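Local coordinates for DUF2790 domain-containing protein (Pseudomonas aeruginosa, PDB 4F98) that is of unknown function, a small DUF2790-family protein that pairs with a second copy of itself and probably is made with a signal peptide, at residues A[26-31]-A[43-48]. Residues are numbered along the deposited sequence; the frame is centred on the assembly and turned at random.
Sequences KNVLHR and VTVVYE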
loop_
_atom_site.group_PDB
_atom_site.type_symbol
_atom_site.label_atom_id
_atom_site.label_comp_id
_atom_site.label_asym_id
_atom_site.label_seq_id
_atom_site.Cartn_x
_atom_site.Cartn_y
_atom_site.Cartn_z
ATOM N N LYS A 26 7.723 1.465 -15.516
ATOM C CA LYS A 26 7.154 2.238 -16.614
ATOM C C LYS A 26 5.633 2.239 -16.514
ATOM O O LYS A 26 5.006 3.288 -16.559
ATOM C CB LYS A 26 7.569 1.671 -17.956
ATOM C CG LYS A 26 7.136 2.524 -19.138
ATOM C CD LYS A 26 7.611 1.919 -20.433
ATOM C CE LYS A 26 7.170 2.742 -21.633
ATOM N NZ LYS A 26 7.633 2.142 -22.915
ATOM N N ASN A 27 5.046 1.045 -16.423
ATOM C CA ASN A 27 3.605 0.875 -16.332
ATOM C C ASN A 27 3.244 -0.178 -15.296
ATOM O O ASN A 27 3.916 -1.172 -15.170
ATOM C CB ASN A 27 3.014 0.454 -17.688
ATOM C CG ASN A 27 3.035 1.573 -18.711
ATOM O OD1 ASN A 27 2.502 2.656 -18.469
ATOM N ND2 ASN A 27 3.636 1.311 -19.862
ATOM N N VAL A 28 2.154 0.056 -14.594
ATOM C CA VAL A 28 1.556 -0.915 -13.687
ATOM C C VAL A 28 0.431 -1.582 -14.477
ATOM O O VAL A 28 -0.533 -0.932 -14.893
ATOM C CB VAL A 28 1.032 -0.243 -12.394
ATOM C CG1 VAL A 28 0.347 -1.274 -11.485
ATOM C CG2 VAL A 28 2.167 0.485 -11.658
ATOM N N LEU A 29 0.564 -2.884 -14.703
ATOM C CA LEU A 29 -0.427 -3.624 -15.502
ATOM C C LEU A 29 -1.505 -4.302 -14.687
ATOM O O LEU A 29 -2.613 -4.502 -15.179
ATOM C CB LEU A 29 0.277 -4.653 -16.379
ATOM C CG LEU A 29 1.356 -4.127 -17.356
ATOM C CD1 LEU A 29 1.753 -5.247 -18.289
ATOM C CD2 LEU A 29 0.925 -2.894 -18.111
ATOM N N HIS A 30 -1.196 -4.665 -13.447
ATOM C CA HIS A 30 -2.151 -5.305 -12.561
ATOM C C HIS A 30 -1.833 -4.919 -11.139
ATOM O O HIS A 30 -0.671 -4.854 -10.755
ATOM C CB HIS A 30 -2.067 -6.841 -12.660
ATOM C CG HIS A 30 -2.886 -7.540 -11.622
ATOM N ND1 HIS A 30 -2.338 -8.101 -10.497
ATOM C CD2 HIS A 30 -4.224 -7.690 -11.499
ATOM C CE1 HIS A 30 -3.301 -8.583 -9.736
ATOM N NE2 HIS A 30 -4.459 -8.353 -10.324
ATOM N N ARG A 31 -2.872 -4.678 -10.355
ATOM C CA ARG A 31 -2.737 -4.610 -8.903
ATOM C C ARG A 31 -4.023 -5.108 -8.276
ATOM O O ARG A 31 -5.115 -4.837 -8.770
ATOM C CB ARG A 31 -2.351 -3.189 -8.455
ATOM C CG ARG A 31 -3.368 -2.074 -8.726
ATOM C CD ARG A 31 -4.140 -1.724 -7.502
ATOM N NE ARG A 31 -3.330 -1.040 -6.487
ATOM C CZ ARG A 31 -3.086 -1.440 -5.234
ATOM N NH1 ARG A 31 -3.617 -2.550 -4.724
ATOM N NH2 ARG A 31 -2.320 -0.682 -4.456
ATOM N N VAL A 43 -1.166 -7.900 -1.397
ATOM C CA VAL A 43 -1.296 -7.270 -2.703
ATOM C C VAL A 43 -0.285 -7.880 -3.658
ATOM O O VAL A 43 0.867 -8.144 -3.289
ATOM C CB VAL A 43 -1.109 -5.722 -2.603
ATOM C CG1 VAL A 43 0.172 -5.339 -1.879
ATOM C CG2 VAL A 43 -1.190 -5.061 -3.981
ATOM N N THR A 44 -0.751 -8.119 -4.880
ATOM C CA THR A 44 0.088 -8.542 -5.979
ATOM C C THR A 44 0.086 -7.456 -7.034
ATOM O O THR A 44 -0.975 -6.937 -7.381
ATOM C CB THR A 44 -0.414 -9.846 -6.570
ATOM O OG1 THR A 44 -0.438 -10.822 -5.525
ATOM C CG2 THR A 44 0.484 -10.322 -7.712
ATOM N N VAL A 45 1.263 -7.119 -7.525
ATOM C CA VAL A 45 1.466 -6.169 -8.602
ATOM C C VAL A 45 2.194 -6.843 -9.761
ATOM O O VAL A 45 3.136 -7.596 -9.543
ATOM C CB VAL A 45 2.248 -4.922 -8.126
ATOM C CG1 VAL A 45 2.688 -4.042 -9.317
ATOM C CG2 VAL A 45 1.414 -4.127 -7.121
ATOM N N VAL A 46 1.721 -6.606 -10.990
ATOM C CA VAL A 46 2.504 -6.872 -12.189
ATOM C C VAL A 46 2.819 -5.528 -12.823
ATOM O O VAL A 46 1.913 -4.746 -13.100
ATOM C CB VAL A 46 1.812 -7.805 -13.176
ATOM C CG1 VAL A 46 2.684 -8.022 -14.446
ATOM C CG2 VAL A 46 1.447 -9.119 -12.470
ATOM N N TYR A 47 4.098 -5.259 -13.038
ATOM C CA TYR A 47 4.542 -4.018 -13.672
ATOM C C TYR A 47 5.490 -4.314 -14.836
ATOM O O TYR A 47 6.121 -5.364 -14.897
ATOM C CB TYR A 47 5.141 -3.032 -12.629
ATOM C CG TYR A 47 6.513 -3.364 -12.134
ATOM C CD1 TYR A 47 7.646 -2.924 -12.820
ATOM C CD2 TYR A 47 6.687 -4.137 -10.991
ATOM C CE1 TYR A 47 8.917 -3.254 -12.379
ATOM C CE2 TYR A 47 7.978 -4.466 -10.535
ATOM C CZ TYR A 47 9.079 -4.037 -11.240
ATOM O OH TYR A 47 10.342 -4.358 -10.824
ATOM N N GLU A 48 5.592 -3.332 -15.722
ATOM C CA GLU A 48 6.457 -3.342 -16.902
ATOM C C GLU A 48 7.579 -2.356 -16.651
ATOM O O GLU A 48 7.306 -1.215 -16.244
ATOM C CB GLU A 48 5.646 -2.909 -18.123
ATOM C CG GLU A 48 6.426 -2.791 -19.423
ATOM C CD GLU A 48 5.701 -2.031 -20.502
ATOM O OE1 GLU A 48 4.634 -1.437 -20.239
ATOM O OE2 GLU A 48 6.220 -2.030 -21.644
HETATM O O HOH W 1 8.692 -0.955 -21.856
HETATM O O HOH W 2 5.768 0.104 -23.252
#
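N27 and E48 join two antiparallel strands through backbone and side chains alike. Their main chains form a hydrogen-bonded pair, with E48 N giving a nearly straight bond to N27 O (2.8 Å). Beside it, N27 ND2 donates to E48 OE1 at 2.9 Å; the acceptor lies in the amide plane, but the amide reaches the oxygen from above the carboxylate plane, the two planes being turned 36° apart. E48 points its CG away from the backbone N (chi1 177°) and stays extended, bringing its carboxylate acceptor alongside the N-H donor of N27 on the same sheet face. The other oxygen, OE2, stands 4.6 Å from K26 NZ, too far for a salt bridge; a water bridges the two charged ends.

Classic beta bulges mark the hairpin of strands 27-31 and 40-48, in an antiparallel sheet completed by 54-62: K26/N27 at its end, L29/H30 within it. E48 O accepts from both K26 N and N27 N, and V46 O from L29 N (2.8 Å) and H30 N (3.1 Å). L29 and H30 both stand opposite V46, shifting the register by one between V28 and H30.

Branched valines suit the extended backbone: V28 CG1 meets V45 CG1 at 4.2 Å on the sheet face that also carries Y47, whose ring stacks with H55. On the other face H30 CB packs against V46 CB (4.0 Å). The polar R31 lays NH1 obliquely beside the V43 CG2 methyl at 3.6 Å, while R31 NH2 forms a salt bridge with E61 and a hydrogen bond to W62 O of the second subunit.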